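Local atomic coordinates of putative ABC transporter subunit, substrate-binding component (Rhodopseudomonas palustris, PDB entry 4EVR), a protein that probably serves as the periplasmic substrate-binding component of an ABC transporter, holding benzoate or a related aromatic acid for uptake. Residues Tyr211-Gly216 and Pro238-Asp243; Phe133-Ile138 and Gly164-Ser169. One frame throughout, in Å; residues are numbered along the deposited sequence.

Contact 1 of 2, residues Tyr211-Gly216 and Pro238-Asp243; sequences YAFFSG and PGFLTD. With BEZ (benzoic acid), chain B.
Phe213 and Ser215, on the segment that leads from strand 209-213 into a loop, meet Phe240 in the short 3-10 segment 239-241 that follows strand 235-238; these are neighbouring parallel strands in one lobe of a periplasmic binding protein fold, and the three residues line part of the ligand pocket. Apolar contacts dominate. Pro238 lies across the two aromatic side chains of the strand, its CD 3.8 Å from Tyr211 CE1 and its CG 4.0 Å from Phe213 CD1. Leu241 CD1 reaches Phe214 CB at 4.3 Å. Phe240 CB comes in at the edge of the Phe213 ring, near its plane. From there CG is directed anti to the carbonyl carbon (chi1 -43°), and the ring turns one face to the benzoic acid, whose C5 sits 3.7 Å above the ring plane, over its centre. Phe213 instead offers its edge to the ligand, with CZ 3.7 Å from C4. Were Phe240 an alanine, its CB would still meet the Phe213 edge, but the benzoic acid would probably lose the ring face over its C5. Polar links are fewer: Leu241 CA makes a C-H...O contact with Phe214 O, and one water bridges the segments, accepting from Ser215 OG and Gly216 N while donating to Asp243 O and, at 2.8 Å, to Phe240 O.

Contact 2 of 2, residues Phe133-Ile138 and Gly164-Ser169; sequences FANGQI and GEEMVS. With BEZ (benzoic acid), chain B.
Asn135 faces both Glu166 and Met167 where the first turn of helix 135-148 packs against helix 162-177, beside the benzoic acid site of this periplasmic binding protein fold. Its amide and the Glu166 carboxylate are turned 59° from each other, yet ND2 gives OE1 a nearly straight hydrogen bond of 2.9 Å (N-H...O angle 167°). The acceptor lies close to the amide plane, whereas the donor meets OE1 on its anti side, 33° out of the carboxylate plane. OE1 also accepts from Asp117 N, so two N-H groups grip one oxygen. Nearer the backbones, the CB atoms of Asn135 and Glu166 come within 3.6 Å. OD1, the other branch of the amide, lies beside Met167, a selenomethionine, whose CE is 3.4 Å away; OD1 is buried without a hydrogen-bonding partner. Met167 passes Asn135 with its CG 3.4 Å from the backbone O of that residue, then bends at chi3, which carries CE to the ligand. Ile138 runs alongside Met167, pointing the same way, with CG2 4.1 Å from SE. Phe133, just before the helix, turns its ring edge to the benzoic acid. Its CZ and Met167 CE converge on the same ligand atom, C6, each at 3.7 Å.

How the contacts relate
Contact 2 closes before contact 1 opens along the chain, yet their centres lie about 12 Å apart and both border the benzoic acid. Met167 and Phe240 join them: Met167 CE lies 3.4 Å from Phe213 CE1, and Met167 O is 3.0 Å from Tyr211 OH, a probable hydrogen bond. Phe240 CZ meets Ile138 CD1 at 3.7 Å, and the Phe240 and Phe133 rings meet with planes at about 35°. Together the contacts line the C3 to C6 side of the ligand ring, 211-216 and 238-243 near C3 to C5, 133-138 near C5 and C6, 164-169 near C6. The benzoic acid is also hydrogen-bonded to Ser92 OG, Tyr161 OH and Gly115 N.

Contact 1 of 2, residues Tyr211-Gly216 and Pro238-Asp243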
# COMPACT_ATOMS: atom_id res chain seq x y z
N TYR A 211 13.73 -2.40 -12.45
CA TYR A 211 12.45 -2.11 -11.79
C TYR A 211 12.24 -3.23 -10.85
O TYR A 211 12.14 -4.36 -11.31
CB TYR A 211 11.35 -2.05 -12.83
CG TYR A 211 9.97 -1.90 -12.27
CD1 TYR A 211 9.46 -0.65 -11.97
CD2 TYR A 211 9.16 -3.00 -12.06
CE1 TYR A 211 8.15 -0.50 -11.49
CE2 TYR A 211 7.86 -2.87 -11.56
CZ TYR A 211 7.35 -1.61 -11.32
OH TYR A 211 6.04 -1.45 -10.91
N ALA A 212 12.19 -2.96 -9.55
CA ALA A 212 12.03 -3.95 -8.54
C ALA A 212 10.84 -3.65 -7.66
O ALA A 212 10.66 -2.49 -7.27
CB ALA A 212 13.25 -4.03 -7.64
N PHE A 213 10.03 -4.65 -7.36
CA PHE A 213 9.07 -4.55 -6.30
C PHE A 213 9.47 -5.53 -5.19
O PHE A 213 9.44 -6.79 -5.35
CB PHE A 213 7.61 -4.77 -6.74
CG PHE A 213 6.68 -4.95 -5.54
CD1 PHE A 213 6.60 -3.97 -4.56
CD2 PHE A 213 6.10 -6.20 -5.25
CE1 PHE A 213 5.82 -4.16 -3.41
CE2 PHE A 213 5.40 -6.40 -4.07
CZ PHE A 213 5.31 -5.42 -3.13
N PHE A 214 9.81 -4.95 -4.05
CA PHE A 214 9.98 -5.65 -2.77
C PHE A 214 9.45 -4.66 -1.73
O PHE A 214 9.29 -3.50 -2.04
CB PHE A 214 11.42 -6.10 -2.46
CG PHE A 214 11.93 -7.14 -3.43
CD1 PHE A 214 11.54 -8.45 -3.33
CD2 PHE A 214 12.80 -6.78 -4.46
CE1 PHE A 214 11.99 -9.40 -4.26
CE2 PHE A 214 13.25 -7.73 -5.36
CZ PHE A 214 12.82 -9.02 -5.26
N SER A 215 9.22 -5.12 -0.52
CA SER A 215 8.81 -4.22 0.54
C SER A 215 9.23 -4.86 1.88
O SER A 215 9.49 -6.03 1.93
CB SER A 215 7.31 -3.98 0.49
OG SER A 215 6.98 -2.81 1.20
N GLY A 216 9.28 -4.09 2.92
CA GLY A 216 9.61 -4.61 4.25
C GLY A 216 11.00 -5.16 4.32
O GLY A 216 11.94 -4.53 3.83
N PRO A 238 8.21 1.00 -7.60
CA PRO A 238 7.13 1.66 -6.81
C PRO A 238 7.76 1.99 -5.47
O PRO A 238 8.71 1.28 -5.01
CB PRO A 238 6.05 0.58 -6.70
CG PRO A 238 6.82 -0.71 -6.78
CD PRO A 238 8.00 -0.45 -7.68
N GLY A 239 7.21 2.96 -4.80
CA GLY A 239 7.75 3.47 -3.55
C GLY A 239 7.85 2.58 -2.39
O GLY A 239 8.56 2.88 -1.43
N PHE A 240 7.10 1.51 -2.44
CA PHE A 240 7.19 0.49 -1.38
C PHE A 240 8.60 -0.05 -1.29
O PHE A 240 8.99 -0.58 -0.23
CB PHE A 240 6.24 -0.66 -1.72
CG PHE A 240 4.92 -0.19 -2.22
CD1 PHE A 240 4.08 0.54 -1.41
CD2 PHE A 240 4.54 -0.41 -3.52
CE1 PHE A 240 2.92 1.04 -1.89
CE2 PHE A 240 3.33 0.06 -3.99
CZ PHE A 240 2.57 0.85 -3.20
N LEU A 241 9.38 0.05 -2.37
CA LEU A 241 10.79 -0.44 -2.34
C LEU A 241 11.63 0.33 -1.34
O LEU A 241 12.55 -0.23 -0.81
CB LEU A 241 11.36 -0.32 -3.75
CG LEU A 241 12.82 -0.77 -3.94
CD1 LEU A 241 12.97 -2.25 -3.68
CD2 LEU A 241 13.31 -0.34 -5.26
N THR A 242 11.30 1.62 -1.06
CA THR A 242 12.07 2.41 -0.10
C THR A 242 11.33 2.83 1.09
O THR A 242 11.98 3.18 2.08
CB THR A 242 12.69 3.67 -0.82
OG1 THR A 242 11.62 4.39 -1.44
CG2 THR A 242 13.70 3.26 -1.92
N ASP A 243 9.92 2.93 1.05
CA ASP A 243 9.29 3.52 2.21
C ASP A 243 9.47 2.72 3.48
O ASP A 243 9.18 1.55 3.51
CB ASP A 243 7.79 3.76 1.95
CG ASP A 243 7.52 5.22 1.68
OD1 ASP A 243 8.23 5.81 0.82
OD2 ASP A 243 6.62 5.78 2.32
C BEZ B . 0.68 -6.26 -1.85
O1 BEZ B . -0.41 -5.84 -2.34
O2 BEZ B . 0.94 -7.48 -1.68
C1 BEZ B . 1.70 -5.30 -1.32
C2 BEZ B . 2.58 -5.70 -0.31
C3 BEZ B . 3.52 -4.80 0.19
C4 BEZ B . 3.57 -3.53 -0.40
C5 BEZ B . 2.69 -3.15 -1.42
C6 BEZ B . 1.73 -4.01 -1.88
O HOH W 1 8.93 -1.27 2.45

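Contact 2 of 2, residues Phe133-Ile138 and Gly164-Ser169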
# COMPACT_ATOMS: atom_id res chain seq x y z
N PHE A 133 -4.00 2.03 -2.84
CA PHE A 133 -3.73 2.18 -4.26
C PHE A 133 -4.08 0.86 -4.94
O PHE A 133 -4.26 -0.15 -4.23
CB PHE A 133 -2.24 2.47 -4.49
CG PHE A 133 -1.36 1.33 -3.98
CD1 PHE A 133 -1.03 1.22 -2.64
CD2 PHE A 133 -0.95 0.32 -4.84
CE1 PHE A 133 -0.44 0.04 -2.15
CE2 PHE A 133 -0.33 -0.81 -4.36
CZ PHE A 133 -0.10 -0.95 -3.03
N ALA A 134 -4.01 0.82 -6.30
CA ALA A 134 -4.15 -0.40 -7.08
C ALA A 134 -2.80 -0.73 -7.71
O ALA A 134 -2.13 0.18 -8.25
CB ALA A 134 -5.20 -0.27 -8.17
N ASN A 135 -2.39 -2.00 -7.66
CA ASN A 135 -1.07 -2.47 -8.17
C ASN A 135 -0.79 -2.03 -9.59
O ASN A 135 0.29 -1.51 -9.90
CB ASN A 135 -0.98 -4.04 -8.08
CG ASN A 135 -0.90 -4.56 -6.73
OD1 ASN A 135 -0.33 -3.88 -5.86
ND2 ASN A 135 -1.38 -5.82 -6.52
N GLY A 136 -1.74 -2.30 -10.46
CA GLY A 136 -1.63 -1.99 -11.90
C GLY A 136 -1.40 -0.51 -12.17
O GLY A 136 -0.49 -0.12 -12.91
N GLN A 137 -2.17 0.33 -11.49
CA GLN A 137 -2.06 1.78 -11.65
C GLN A 137 -0.72 2.34 -11.22
O GLN A 137 -0.19 3.20 -11.91
CB GLN A 137 -3.18 2.51 -10.91
CG GLN A 137 -3.18 3.98 -11.28
CD GLN A 137 -4.45 4.66 -10.88
OE1 GLN A 137 -5.01 4.37 -9.83
NE2 GLN A 137 -4.80 5.71 -11.59
N ILE A 138 -0.17 1.92 -10.09
CA ILE A 138 1.13 2.43 -9.70
C ILE A 138 2.24 1.90 -10.57
O ILE A 138 3.18 2.66 -10.84
CB ILE A 138 1.40 2.22 -8.20
CG1 ILE A 138 2.65 2.94 -7.76
CG2 ILE A 138 1.46 0.76 -7.80
CD1 ILE A 138 2.82 3.07 -6.17
N GLY A 164 3.52 -8.67 -7.15
CA GLY A 164 4.64 -8.51 -8.05
C GLY A 164 4.18 -8.59 -9.48
O GLY A 164 4.51 -7.75 -10.30
N GLU A 165 3.37 -9.56 -9.79
CA GLU A 165 2.92 -9.74 -11.16
C GLU A 165 2.13 -8.53 -11.66
O GLU A 165 2.33 -8.12 -12.81
CB GLU A 165 2.09 -11.02 -11.22
CG GLU A 165 1.42 -11.31 -12.55
CD GLU A 165 0.52 -12.53 -12.53
OE1 GLU A 165 0.57 -13.32 -13.50
OE2 GLU A 165 -0.25 -12.70 -11.55
N GLU A 166 1.23 -7.99 -10.84
CA GLU A 166 0.38 -6.89 -11.28
C GLU A 166 1.16 -5.58 -11.36
O GLU A 166 0.95 -4.82 -12.28
CB GLU A 166 -0.86 -6.76 -10.39
CG GLU A 166 -1.79 -7.97 -10.45
CD GLU A 166 -2.92 -7.88 -9.46
OE1 GLU A 166 -2.95 -6.92 -8.67
OE2 GLU A 166 -3.86 -8.70 -9.54
N MSE A 167 2.08 -5.33 -10.44
CA MSE A 167 2.89 -4.16 -10.55
C MSE A 167 3.86 -4.28 -11.74
O MSE A 167 4.11 -3.25 -12.40
CB MSE A 167 3.63 -3.87 -9.26
CG MSE A 167 2.72 -3.19 -8.23
SE MSE A 167 3.59 -2.57 -6.69
CE MSE A 167 3.05 -3.75 -5.32
N VAL A 168 4.41 -5.48 -12.02
CA VAL A 168 5.32 -5.61 -13.16
C VAL A 168 4.47 -5.53 -14.43
O VAL A 168 4.90 -4.93 -15.41
CB VAL A 168 6.16 -6.90 -13.10
CG1 VAL A 168 6.69 -7.30 -14.49
CG2 VAL A 168 7.28 -6.75 -12.09
N SER A 169 3.28 -6.09 -14.44
CA SER A 169 2.43 -6.00 -15.65
C SER A 169 2.09 -4.51 -16.04
O SER A 169 2.10 -4.14 -17.23
CB SER A 169 1.15 -6.79 -15.45
OG SER A 169 0.29 -6.51 -16.55
C BEZ B . 0.68 -6.26 -1.85
O1 BEZ B . -0.41 -5.84 -2.34
O2 BEZ B . 0.94 -7.48 -1.68
C1 BEZ B . 1.70 -5.30 -1.32
C2 BEZ B . 2.58 -5.70 -0.31
C3 BEZ B . 3.52 -4.80 0.19
C4 BEZ B . 3.57 -3.53 -0.40
C5 BEZ B . 2.69 -3.15 -1.42
C6 BEZ B . 1.73 -4.01 -1.88